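Local coordinates for cycloalternan-forming enzyme (Listeria monocytogenes serovar 1/2a, PDB 5F7U), which belongs to glycoside hydrolase family 31, its TIM-barrel domain accompanied by beta-rich domains and a carbohydrate-binding module of family 6, at residues A[126-131]-A[135-140]; A[247-252]-A[732-737]; A[441-446]-A[529-534]; A[857-862]-A[982-987]. The protein carries 1 engineered substitution. All coordinates share one frame; numbering follows the deposited sequence.

Contact 1. Residues A[126-131]-A[135-140]; sequences SVVDNG and TLNMTA
Ser-126 to Val-128 pair with Thr-135 to Asn-137 in an antiparallel beta hairpin, formed by the end of strand 106-129 and strand 134-140. Backbone bonds set the register. Val-128 and Thr-135 form a hydrogen-bonded pair whose two bonds, Val-128 N to Thr-135 O (2.9 Å) and Thr-135 N to Val-128 O (2.8 Å), are nearly straight. At the Ser-126/Asn-137 pair one bond is good, Asn-137 N to Ser-126 O (2.9 Å), and the return bond from Ser-126 N is weak.

Among the polar side chains, Asn-137 ND2 donates a hydrogen bond to Ser-126 OG at 3.0 Å, the hydroxyl lying 20° out of the amide plane. Ser-126 can meet it because chi1 of 71° holds OG between its own N and carbonyl carbon. The other end of the amide, Asn-137 OD1, accepts from Lys-148. Two waters lie between Asn-130 OD1 and Thr-135 OG1 near the turn; one holds both atoms well and is 2.7 Å from Thr-135 OG1, and the other reaches Asn-130 OD1 only weakly.

Apolar contact is modest: Val-127 and Leu-136 lie alongside each other on one sheet face, CG2 to CD2 at 4.0 Å. On the other face a methyl, Val-128 CG2, rests against the amide nitrogen Asn-137 ND2 (3.6 Å).

The hairpin therefore owes its pairing mainly to backbone bonds, while the fixed Asn-137 amide connects Ser-126 with the next strand through Lys-148.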
loop_
_atom_site.group_PDB
_atom_site.type_symbol
_atom_site.label_atom_id
_atom_site.label_comp_id
_atom_site.label_asym_id
_atom_site.label_seq_id
_atom_site.Cartn_x
_atom_site.Cartn_y
_atom_site.Cartn_z
ATOM N N SER A 126 -16.028 24.564 31.913
ATOM C CA SER A 126 -14.864 25.436 32.044
ATOM C C SER A 126 -13.708 24.948 31.187
ATOM O O SER A 126 -13.621 23.761 30.829
ATOM C CB SER A 126 -14.430 25.602 33.511
ATOM O OG SER A 126 -13.842 24.420 34.035
ATOM N N VAL A 127 -12.830 25.895 30.868
ATOM C CA VAL A 127 -11.650 25.667 30.045
ATOM C C VAL A 127 -10.439 26.018 30.918
ATOM O O VAL A 127 -10.395 27.092 31.516
ATOM C CB VAL A 127 -11.671 26.581 28.783
ATOM C CG1 VAL A 127 -10.415 26.407 27.936
ATOM C CG2 VAL A 127 -12.911 26.325 27.944
ATOM N N VAL A 128 -9.476 25.105 31.002
ATOM C CA VAL A 128 -8.235 25.345 31.743
ATOM C C VAL A 128 -7.073 25.216 30.747
ATOM O O VAL A 128 -6.853 24.153 30.170
ATOM C CB VAL A 128 -8.062 24.345 32.910
ATOM C CG1 VAL A 128 -6.762 24.618 33.647
ATOM C CG2 VAL A 128 -9.243 24.414 33.879
ATOM N N ASP A 129 -6.355 26.316 30.528
ATOM C CA ASP A 129 -5.244 26.304 29.591
ATOM C C ASP A 129 -3.965 26.158 30.394
ATOM O O ASP A 129 -3.585 27.060 31.162
ATOM C CB ASP A 129 -5.235 27.582 28.743
ATOM C CG ASP A 129 -4.077 27.626 27.753
ATOM O OD1 ASP A 129 -3.215 26.709 27.756
ATOM O OD2 ASP A 129 -4.031 28.596 26.978
ATOM N N ASN A 130 -3.323 25.007 30.226
ATOM C CA ASN A 130 -2.110 24.696 30.983
ATOM C C ASN A 130 -0.814 24.986 30.211
ATOM O O ASN A 130 0.272 24.626 30.673
ATOM C CB ASN A 130 -2.149 23.246 31.470
ATOM C CG ASN A 130 -3.242 23.005 32.500
ATOM O OD1 ASN A 130 -4.127 22.142 32.300
ATOM N ND2 ASN A 130 -3.219 23.761 33.570
ATOM N N GLY A 131 -0.913 25.613 29.046
ATOM C CA GLY A 131 0.280 26.044 28.311
ATOM C C GLY A 131 0.792 25.029 27.300
ATOM O O GLY A 131 1.191 25.411 26.196
ATOM N N THR A 135 -7.511 21.706 29.031
ATOM C CA THR A 135 -8.531 20.809 29.580
ATOM C C THR A 135 -9.894 21.423 29.368
ATOM O O THR A 135 -10.124 22.582 29.741
ATOM C CB THR A 135 -8.332 20.627 31.099
ATOM O OG1 THR A 135 -7.015 20.123 31.336
ATOM C CG2 THR A 135 -9.400 19.688 31.722
ATOM N N LEU A 136 -10.816 20.641 28.814
ATOM C CA LEU A 136 -12.219 21.052 28.791
ATOM C C LEU A 136 -12.944 20.244 29.856
ATOM O O LEU A 136 -13.048 19.030 29.742
ATOM C CB LEU A 136 -12.831 20.802 27.403
ATOM C CG LEU A 136 -12.103 21.376 26.174
ATOM C CD1 LEU A 136 -12.863 21.030 24.892
ATOM C CD2 LEU A 136 -11.927 22.882 26.266
ATOM N N ASN A 137 -13.394 20.918 30.913
ATOM C CA ASN A 137 -14.185 20.271 31.956
ATOM C C ASN A 137 -15.615 20.185 31.476
ATOM O O ASN A 137 -16.184 21.195 31.039
ATOM C CB ASN A 137 -14.063 21.051 33.261
ATOM C CG ASN A 137 -12.679 20.937 33.867
ATOM O OD1 ASN A 137 -12.232 19.842 34.203
ATOM N ND2 ASN A 137 -12.008 22.058 34.022
ATOM N N MET A 138 -16.201 18.994 31.563
ATOM C CA MET A 138 -17.489 18.741 30.939
ATOM C C MET A 138 -18.534 18.174 31.882
ATOM O O MET A 138 -18.199 17.561 32.901
ATOM C CB MET A 138 -17.301 17.794 29.755
ATOM C CG MET A 138 -16.524 18.423 28.623
ATOM S SD MET A 138 -15.835 17.201 27.505
ATOM C CE MET A 138 -15.655 18.235 26.055
ATOM N N THR A 139 -19.800 18.399 31.536
ATOM C CA THR A 139 -20.915 17.672 32.165
ATOM C C THR A 139 -21.254 16.487 31.269
ATOM O O THR A 139 -20.827 16.432 30.112
ATOM C CB THR A 139 -22.162 18.528 32.384
ATOM O OG1 THR A 139 -22.469 19.236 31.178
ATOM C CG2 THR A 139 -21.924 19.502 33.521
ATOM N N ALA A 140 -21.992 15.533 31.820
ATOM C CA ALA A 140 -22.407 14.337 31.100
ATOM C C ALA A 140 -23.931 14.289 31.004
ATOM O O ALA A 140 -24.649 14.837 31.849
ATOM C CB ALA A 140 -21.870 13.091 31.794
HETATM O O HOH W 1 -6.465 20.754 34.251
HETATM O O HOH W 2 -4.582 20.251 30.172
#

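Contact 2. Residues A[247-252]-A[732-737]; sequences DEAFYG and NARDLD
Arg-734 meets Tyr-251 and Ala-249 at an interface between domains: strand 250-254 and the loop before it come from the galactose mutarotase-like beta domain of this family-31 protein, and loop 732-737 from the C-terminal domain after the barrel.

The tight part centres on the phenol of Tyr-251. Its OH donates to the backbone oxygen Arg-734 O at 2.7 Å, in the carbonyl plane and on a lone pair, with a C=O...donor angle of 118°. The acceptor also sits at the ring edge, in the ring plane, 3.3 Å from Tyr-251 CE1. The same hydroxyl touches the aliphatic part of the arginine, 3.5 Å from Arg-734 CD, while Ala-249 CB points at that methylene from just before the strand at 4.3 Å. Thr-622 of helix 607-622 and Ala-724 of helix 723-726 also touch Tyr-251, which places the phenol where three parts of the fold come together.

The looser side lies around exposed Asp-247. A bend at chi2 (-75°) turns the arginine chain, and its guanidinium presents an edge to the backbone oxygen of Asp-247, NH1 lying 3.2 Å from Asp-247 O. One water bridges this side. The Asp-247 carboxylate stays 4.9 Å from NH1 at its OD2, so any attraction between the charges acts at a distance. Arg-734 NH2 turns instead to Pro-728 O within its own domain. The bridging water donates to Asp-247 O and accepts from Arg-734 NH1 at 2.9 Å.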
loop_
_atom_site.group_PDB
_atom_site.type_symbol
_atom_site.label_atom_id
_atom_site.label_comp_id
_atom_site.label_asym_id
_atom_site.label_seq_id
_atom_site.Cartn_x
_atom_site.Cartn_y
_atom_site.Cartn_z
ATOM N N ASP A 247 -20.247 14.300 -0.824
ATOM C CA ASP A 247 -19.109 14.022 -1.701
ATOM C C ASP A 247 -17.840 13.573 -1.005
ATOM O O ASP A 247 -16.851 13.306 -1.670
ATOM C CB ASP A 247 -18.818 15.197 -2.636
ATOM C CG ASP A 247 -18.467 16.479 -1.905
ATOM O OD1 ASP A 247 -18.566 16.573 -0.667
ATOM O OD2 ASP A 247 -18.132 17.443 -2.612
ATOM N N GLU A 248 -17.851 13.488 0.321
ATOM C CA GLU A 248 -16.606 13.189 1.026
ATOM C C GLU A 248 -16.169 11.740 0.806
ATOM O O GLU A 248 -16.977 10.830 0.937
ATOM C CB GLU A 248 -16.720 13.514 2.522
ATOM C CG GLU A 248 -15.351 13.514 3.203
ATOM C CD GLU A 248 -15.392 13.956 4.652
ATOM O OE1 GLU A 248 -16.493 14.058 5.237
ATOM O OE2 GLU A 248 -14.301 14.176 5.220
ATOM N N ALA A 249 -14.905 11.554 0.407
ATOM C CA ALA A 249 -14.328 10.219 0.199
ATOM C C ALA A 249 -13.383 9.874 1.348
ATOM O O ALA A 249 -12.714 10.770 1.906
ATOM C CB ALA A 249 -13.592 10.161 -1.119
ATOM N N PHE A 250 -13.330 8.583 1.705
ATOM C CA PHE A 250 -12.548 8.120 2.847
ATOM C C PHE A 250 -11.636 6.979 2.449
ATOM O O PHE A 250 -12.115 5.914 2.017
ATOM C CB PHE A 250 -13.470 7.639 3.965
ATOM C CG PHE A 250 -14.421 8.695 4.454
ATOM C CD1 PHE A 250 -13.968 9.723 5.296
ATOM C CD2 PHE A 250 -15.784 8.649 4.101
ATOM C CE1 PHE A 250 -14.859 10.692 5.777
ATOM C CE2 PHE A 250 -16.679 9.621 4.571
ATOM C CZ PHE A 250 -16.215 10.637 5.412
ATOM N N TYR A 251 -10.340 7.205 2.623
ATOM C CA TYR A 251 -9.322 6.295 2.112
ATOM C C TYR A 251 -8.504 5.686 3.221
ATOM O O TYR A 251 -8.379 6.268 4.287
ATOM C CB TYR A 251 -8.369 7.069 1.203
ATOM C CG TYR A 251 -9.049 7.847 0.099
ATOM C CD1 TYR A 251 -9.661 7.200 -0.975
ATOM C CD2 TYR A 251 -9.035 9.249 0.109
ATOM C CE1 TYR A 251 -10.251 7.938 -2.013
ATOM C CE2 TYR A 251 -9.616 9.987 -0.917
ATOM C CZ TYR A 251 -10.217 9.326 -1.975
ATOM O OH TYR A 251 -10.810 10.060 -2.984
ATOM N N GLY A 252 -7.912 4.523 2.949
ATOM C CA GLY A 252 -6.963 3.909 3.865
ATOM C C GLY A 252 -7.588 2.784 4.667
ATOM O O GLY A 252 -8.064 1.824 4.096
ATOM N N ASN A 732 -12.579 14.150 -10.521
ATOM C CA ASN A 732 -12.451 12.951 -11.331
ATOM C C ASN A 732 -11.490 11.923 -10.748
ATOM O O ASN A 732 -11.460 10.798 -11.209
ATOM C CB ASN A 732 -12.054 13.286 -12.761
ATOM C CG ASN A 732 -13.271 13.485 -13.655
ATOM O OD1 ASN A 732 -13.603 14.603 -13.969
ATOM N ND2 ASN A 732 -13.968 12.377 -14.030
ATOM N N ALA A 733 -10.685 12.344 -9.777
ATOM C CA ALA A 733 -9.641 11.486 -9.180
ATOM C C ALA A 733 -10.156 10.666 -8.005
ATOM O O ALA A 733 -9.475 9.748 -7.559
ATOM C CB ALA A 733 -8.464 12.340 -8.720
ATOM N N ARG A 734 -11.353 10.984 -7.530
ATOM C CA ARG A 734 -11.820 10.547 -6.203
ATOM C C ARG A 734 -11.956 9.030 -6.051
ATOM O O ARG A 734 -11.605 8.482 -5.001
ATOM C CB ARG A 734 -13.142 11.235 -5.837
ATOM C CG ARG A 734 -12.995 12.735 -5.570
ATOM C CD ARG A 734 -12.340 12.939 -4.206
ATOM N NE ARG A 734 -12.096 14.339 -3.876
ATOM C CZ ARG A 734 -12.942 15.113 -3.197
ATOM N NH1 ARG A 734 -14.126 14.644 -2.773
ATOM N NH2 ARG A 734 -12.597 16.371 -2.921
ATOM N N ASP A 735 -12.450 8.358 -7.091
ATOM C CA ASP A 735 -12.794 6.948 -6.934
ATOM C C ASP A 735 -11.924 6.003 -7.767
ATOM O O ASP A 735 -12.147 4.785 -7.763
ATOM C CB ASP A 735 -14.279 6.724 -7.274
ATOM C CG ASP A 735 -15.227 7.495 -6.355
ATOM O OD1 ASP A 735 -15.062 7.492 -5.121
ATOM O OD2 ASP A 735 -16.179 8.084 -6.875
ATOM N N LEU A 736 -10.938 6.562 -8.463
ATOM C CA LEU A 736 -10.141 5.790 -9.413
ATOM C C LEU A 736 -9.355 4.683 -8.730
ATOM O O LEU A 736 -8.619 4.939 -7.771
ATOM C CB LEU A 736 -9.183 6.711 -10.171
ATOM C CG LEU A 736 -9.850 7.827 -10.988
ATOM C CD1 LEU A 736 -8.723 8.681 -11.580
ATOM C CD2 LEU A 736 -10.753 7.294 -12.092
ATOM N N ASP A 737 -9.530 3.461 -9.232
ATOM C CA ASP A 737 -8.849 2.308 -8.642
ATOM C C ASP A 737 -8.150 1.438 -9.673
ATOM O O ASP A 737 -7.739 0.317 -9.359
ATOM C CB ASP A 737 -9.839 1.495 -7.783
ATOM C CG ASP A 737 -11.044 1.017 -8.562
ATOM O OD1 ASP A 737 -11.106 1.191 -9.814
ATOM O OD2 ASP A 737 -11.981 0.520 -7.902
HETATM O O HOH W 3 -15.743 12.580 -3.922
#

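Contact 3. Residues A[441-446]-A[529-534]; sequences GMVDSV and VGIDGF
Val-443, on helix 439-448, carries this contact, pressing both methyls against Val-529, Gly-530 and Ile-531. Its CG1 lies anti to the backbone N (chi1 171°), a rotation that sends this methyl to the two successive carbonyl oxygens of the opposite loop, 3.4 Å from Val-529 O and 3.6 Å from Gly-530 O. The second methyl, CG2, faces the hydrocarbon part: it meets Val-529 CG1 at 3.8 Å and, less closely, Ile-531 CG2 at 4.3 Å. Val-529 likewise holds CG1 anti to its backbone N (chi1 -176°), the branch that meets Val-443 CG2, and the two valine side chains cross at about a right angle.

Gly-530 leaves the helical conformation with a positive phi of 81°, turning the chain after helix 523-527 and presenting bare backbone to the valine. Ile-531 reaches Val-443 with its CG2 branch while the rest of the side chain leads away. No direct hydrogen bond joins the segments. Beside the valines, one water lies 2.7 Å from both Asp-444 OD1 and Val-529 O.

The setting is the TIM barrel. Helix 439-448 precedes barrel strand 452-457, and loop 529-534 leads into the adjacent, parallel strand 534-536. Val-443 also touches Ile-453 at the start of the first of these strands, Ile-531 packs on Leu-525 and Leu-526 of helix 523-527, and Asp-532 bonds to His-447, so that the helix is seated against the entrance of both strands.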
loop_
_atom_site.group_PDB
_atom_site.type_symbol
_atom_site.label_atom_id
_atom_site.label_comp_id
_atom_site.label_asym_id
_atom_site.label_seq_id
_atom_site.Cartn_x
_atom_site.Cartn_y
_atom_site.Cartn_z
ATOM N N GLY A 441 25.933 -24.274 1.155
ATOM C CA GLY A 441 26.306 -24.218 -0.261
ATOM C C GLY A 441 25.164 -23.798 -1.160
ATOM O O GLY A 441 25.363 -23.104 -2.144
ATOM N N MET A 442 23.953 -24.220 -0.803
ATOM C CA MET A 442 22.765 -23.841 -1.553
ATOM C C MET A 442 22.585 -22.321 -1.477
ATOM O O MET A 442 22.353 -21.672 -2.512
ATOM C CB MET A 442 21.532 -24.609 -1.011
ATOM C CG MET A 442 20.187 -24.302 -1.689
ATOM S SD MET A 442 19.399 -22.772 -1.144
ATOM C CE MET A 442 18.992 -23.207 0.544
ATOM N N VAL A 443 22.681 -21.759 -0.268
ATOM C CA VAL A 443 22.524 -20.300 -0.090
ATOM C C VAL A 443 23.629 -19.542 -0.856
ATOM O O VAL A 443 23.360 -18.538 -1.532
ATOM C CB VAL A 443 22.452 -19.924 1.409
ATOM C CG1 VAL A 443 22.521 -18.407 1.609
ATOM C CG2 VAL A 443 21.157 -20.469 2.031
ATOM N N ASP A 444 24.854 -20.065 -0.798
ATOM C CA ASP A 444 25.974 -19.459 -1.521
ATOM C C ASP A 444 25.703 -19.393 -3.016
ATOM O O ASP A 444 26.035 -18.392 -3.664
ATOM C CB ASP A 444 27.282 -20.227 -1.263
ATOM C CG ASP A 444 27.806 -20.037 0.138
ATOM O OD1 ASP A 444 27.494 -19.033 0.791
ATOM O OD2 ASP A 444 28.583 -20.889 0.593
ATOM N N SER A 445 25.071 -20.439 -3.555
ATOM C CA SER A 445 24.765 -20.469 -4.988
ATOM C C SER A 445 23.661 -19.466 -5.344
ATOM O O SER A 445 23.680 -18.900 -6.431
ATOM C CB SER A 445 24.429 -21.885 -5.465
ATOM O OG SER A 445 23.111 -22.254 -5.064
ATOM N N VAL A 446 22.730 -19.221 -4.420
ATOM C CA VAL A 446 21.715 -18.156 -4.626
ATOM C C VAL A 446 22.414 -16.786 -4.676
ATOM O O VAL A 446 22.131 -15.965 -5.548
ATOM C CB VAL A 446 20.590 -18.175 -3.548
ATOM C CG1 VAL A 446 19.637 -16.981 -3.697
ATOM C CG2 VAL A 446 19.805 -19.481 -3.611
ATOM N N VAL A 529 24.413 -20.242 7.981
ATOM C CA VAL A 529 23.781 -20.588 6.700
ATOM C C VAL A 529 23.766 -19.361 5.780
ATOM O O VAL A 529 23.827 -19.497 4.552
ATOM C CB VAL A 529 22.360 -21.194 6.880
ATOM C CG1 VAL A 529 21.785 -21.636 5.545
ATOM C CG2 VAL A 529 22.395 -22.382 7.831
ATOM N N GLY A 530 23.712 -18.171 6.383
ATOM C CA GLY A 530 23.823 -16.900 5.659
ATOM C C GLY A 530 22.577 -16.379 4.961
ATOM O O GLY A 530 22.682 -15.684 3.943
ATOM N N ILE A 531 21.400 -16.689 5.500
ATOM C CA ILE A 531 20.159 -16.187 4.884
ATOM C C ILE A 531 20.004 -14.661 5.001
ATOM O O ILE A 531 20.693 -14.005 5.814
ATOM C CB ILE A 531 18.901 -16.937 5.386
ATOM C CG1 ILE A 531 18.565 -16.544 6.827
ATOM C CG2 ILE A 531 19.064 -18.441 5.174
ATOM C CD1 ILE A 531 17.179 -16.986 7.311
ATOM N N ASP A 532 19.066 -14.124 4.225
ATOM C CA ASP A 532 18.886 -12.690 4.076
ATOM C C ASP A 532 17.548 -12.208 4.608
ATOM O O ASP A 532 17.095 -11.122 4.261
ATOM C CB ASP A 532 19.062 -12.326 2.596
ATOM C CG ASP A 532 20.408 -12.771 2.071
ATOM O OD1 ASP A 532 21.397 -12.146 2.468
ATOM O OD2 ASP A 532 20.488 -13.777 1.340
ATOM N N GLY A 533 16.911 -13.013 5.458
ATOM C CA GLY A 533 15.700 -12.559 6.127
ATOM C C GLY A 533 14.663 -13.659 6.191
ATOM O O GLY A 533 14.951 -14.815 5.892
ATOM N N PHE A 534 13.469 -13.278 6.601
ATOM C CA PHE A 534 12.391 -14.235 6.827
ATOM C C PHE A 534 11.100 -13.782 6.180
ATOM O O PHE A 534 10.772 -12.578 6.178
ATOM C CB PHE A 534 12.127 -14.386 8.320
ATOM C CG PHE A 534 13.297 -14.918 9.101
ATOM C CD1 PHE A 534 13.606 -16.269 9.064
ATOM C CD2 PHE A 534 14.103 -14.056 9.864
ATOM C CE1 PHE A 534 14.690 -16.778 9.803
ATOM C CE2 PHE A 534 15.198 -14.549 10.587
ATOM C CZ PHE A 534 15.480 -15.918 10.564
HETATM O O HOH W 4 25.842 -19.574 2.803
#

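Contact 4. Residues A[857-862]-A[982-987]; sequences DFANEK and AVDGAS
The Phe-858 ring meets Val-983 at its edge, near the ring plane: the methyl CG1 lies 4.0 Å from Phe-858 CD2 and touches Phe-858 CB as well, and the two side chains cross at about a right angle. Pro-832, Val-936 and His-938 also touch this buried phenylalanine. Val-983 keeps CG1 anti to its backbone N (chi1 -180°), which brings that methyl to the junction of ring and CB. The second flat group, the carboxylate of exposed Asp-984, has OD2 in van der Waals contact with Ala-859 CB, 3.8 Å away. A water joins the same two residues, accepting from Ala-859 N at 3.0 Å and donating to Asp-984 OD2.

Segment 857-862 is the turn of a hairpin between strands 848-857 and 862-867, and it contains a G1 beta bulge in which Glu-861 and Lys-862 both face Asp-857. Two amides, Asn-860 N and Lys-862 N, reach Asp-857 O from opposite faces of its plane. The turn is tied down further by its side chains: Asn-860 ND2 donates to Asp-857 OD1 at 3.0 Å, on the syn side of the carboxylate, tilted 21° from its plane and nearly straight (171°). The opposite segment, 982-987, belongs to the family-6 carbohydrate-binding module, a beta sandwich, and carries the chain from strand 975-981 of one sheet to strand 987-996 of the other. There Tyr-989 OH bonds both Asp-984 N and Gly-985 O, and the Tyr-989 side chain lies against Val-983.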
loop_
_atom_site.group_PDB
_atom_site.type_symbol
_atom_site.label_atom_id
_atom_site.label_comp_id
_atom_site.label_asym_id
_atom_site.label_seq_id
_atom_site.Cartn_x
_atom_site.Cartn_y
_atom_site.Cartn_z
ATOM N N ASP A 857 13.532 26.985 -20.660
ATOM C CA ASP A 857 13.413 28.345 -21.209
ATOM C C ASP A 857 13.188 28.269 -22.722
ATOM O O ASP A 857 13.882 28.931 -23.500
ATOM C CB ASP A 857 14.671 29.169 -20.847
ATOM C CG ASP A 857 14.528 30.673 -21.151
ATOM O OD1 ASP A 857 13.410 31.167 -21.413
ATOM O OD2 ASP A 857 15.563 31.383 -21.136
ATOM N N PHE A 858 12.205 27.459 -23.132
ATOM C CA PHE A 858 11.857 27.301 -24.556
ATOM C C PHE A 858 11.532 28.624 -25.255
ATOM O O PHE A 858 11.804 28.798 -26.448
ATOM C CB PHE A 858 10.674 26.330 -24.727
ATOM C CG PHE A 858 11.008 24.888 -24.461
ATOM C CD1 PHE A 858 12.192 24.315 -24.932
ATOM C CD2 PHE A 858 10.090 24.075 -23.774
ATOM C CE1 PHE A 858 12.482 22.976 -24.687
ATOM C CE2 PHE A 858 10.371 22.739 -23.532
ATOM C CZ PHE A 858 11.567 22.184 -24.000
ATOM N N ALA A 859 10.985 29.572 -24.499
ATOM C CA ALA A 859 10.666 30.892 -25.018
ATOM C C ALA A 859 11.916 31.575 -25.590
ATOM O O ALA A 859 11.817 32.385 -26.520
ATOM C CB ALA A 859 10.034 31.738 -23.932
ATOM N N ASN A 860 13.084 31.215 -25.047
ATOM C CA ASN A 860 14.381 31.662 -25.571
ATOM C C ASN A 860 15.206 30.512 -26.176
ATOM O O ASN A 860 16.430 30.602 -26.314
ATOM C CB ASN A 860 15.138 32.413 -24.478
ATOM C CG ASN A 860 14.449 33.704 -24.093
ATOM O OD1 ASN A 860 14.516 34.694 -24.824
ATOM N ND2 ASN A 860 13.772 33.701 -22.947
ATOM N N GLU A 861 14.493 29.440 -26.537
ATOM C CA GLU A 861 15.037 28.228 -27.155
ATOM C C GLU A 861 16.189 27.591 -26.376
ATOM O O GLU A 861 17.192 27.193 -26.954
ATOM C CB GLU A 861 15.354 28.430 -28.648
ATOM C CG GLU A 861 14.106 28.686 -29.500
ATOM C CD GLU A 861 14.341 28.638 -31.005
ATOM O OE1 GLU A 861 13.331 28.556 -31.758
ATOM O OE2 GLU A 861 15.513 28.707 -31.445
ATOM N N LYS A 862 16.006 27.470 -25.062
ATOM C CA LYS A 862 17.056 27.002 -24.156
ATOM C C LYS A 862 16.492 26.082 -23.082
ATOM O O LYS A 862 15.380 26.268 -22.629
ATOM C CB LYS A 862 17.701 28.221 -23.499
ATOM C CG LYS A 862 18.924 27.930 -22.654
ATOM C CD LYS A 862 19.538 29.237 -22.156
ATOM C CE LYS A 862 20.092 30.056 -23.307
ATOM N NZ LYS A 862 20.719 31.334 -22.846
ATOM N N ALA A 982 -0.302 25.123 -24.440
ATOM C CA ALA A 982 0.485 26.350 -24.470
ATOM C C ALA A 982 1.785 26.111 -23.701
ATOM O O ALA A 982 1.771 25.506 -22.622
ATOM C CB ALA A 982 -0.305 27.493 -23.853
ATOM N N VAL A 983 2.911 26.560 -24.257
ATOM C CA VAL A 983 4.212 26.307 -23.615
ATOM C C VAL A 983 4.359 27.127 -22.323
ATOM O O VAL A 983 4.863 26.609 -21.324
ATOM C CB VAL A 983 5.402 26.547 -24.587
ATOM C CG1 VAL A 983 6.741 26.267 -23.902
ATOM C CG2 VAL A 983 5.268 25.685 -25.843
ATOM N N ASP A 984 3.892 28.383 -22.356
ATOM C CA ASP A 984 4.045 29.374 -21.272
ATOM C C ASP A 984 2.775 30.185 -21.060
ATOM O O ASP A 984 2.808 31.417 -21.079
ATOM C CB ASP A 984 5.130 30.383 -21.642
ATOM C CG ASP A 984 6.509 29.872 -21.388
ATOM O OD1 ASP A 984 6.860 29.666 -20.205
ATOM O OD2 ASP A 984 7.251 29.702 -22.374
ATOM N N GLY A 985 1.650 29.510 -20.914
ATOM C CA GLY A 985 0.399 30.212 -20.658
ATOM C C GLY A 985 -0.260 30.790 -21.898
ATOM O O GLY A 985 0.271 30.725 -23.016
ATOM N N ALA A 986 -1.444 31.360 -21.686
ATOM C CA ALA A 986 -2.241 31.903 -22.782
ATOM C C ALA A 986 -1.458 33.001 -23.504
ATOM O O ALA A 986 -0.969 33.936 -22.875
ATOM C CB ALA A 986 -3.552 32.436 -22.247
ATOM N N SER A 987 -1.323 32.860 -24.814
ATOM C CA SER A 987 -0.464 33.749 -25.598
ATOM C C SER A 987 -0.626 33.426 -27.063
ATOM O O SER A 987 -1.103 32.340 -27.424
ATOM C CB SER A 987 1.018 33.503 -25.253
ATOM O OG SER A 987 1.869 34.467 -25.856
HETATM O O HOH W 5 9.656 29.018 -21.908
#

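In the fold
From the N terminus, contact 1 closes first and most locally, a hairpin whose two segments are four residues apart at their closest ends, in the beta-rich region ahead of the barrel. Contact 2 opens later and closes 480 residues on, joining the mutarotase-like domain to the C-terminal domain; all eight strands of the TIM barrel lie in the loop it spans. Contact 3, 441-446 with 529-534, is nested inside that loop and links helix 439-448 to the loop entering barrel strand 534-536. Contact 4 follows in series, closing a loop of about 120 residues and setting a hairpin turn of a preceding beta domain against the carbohydrate-binding module. None cross and none touch: contacts 2 and 4, with centres about 35 Å apart, are the closest pair.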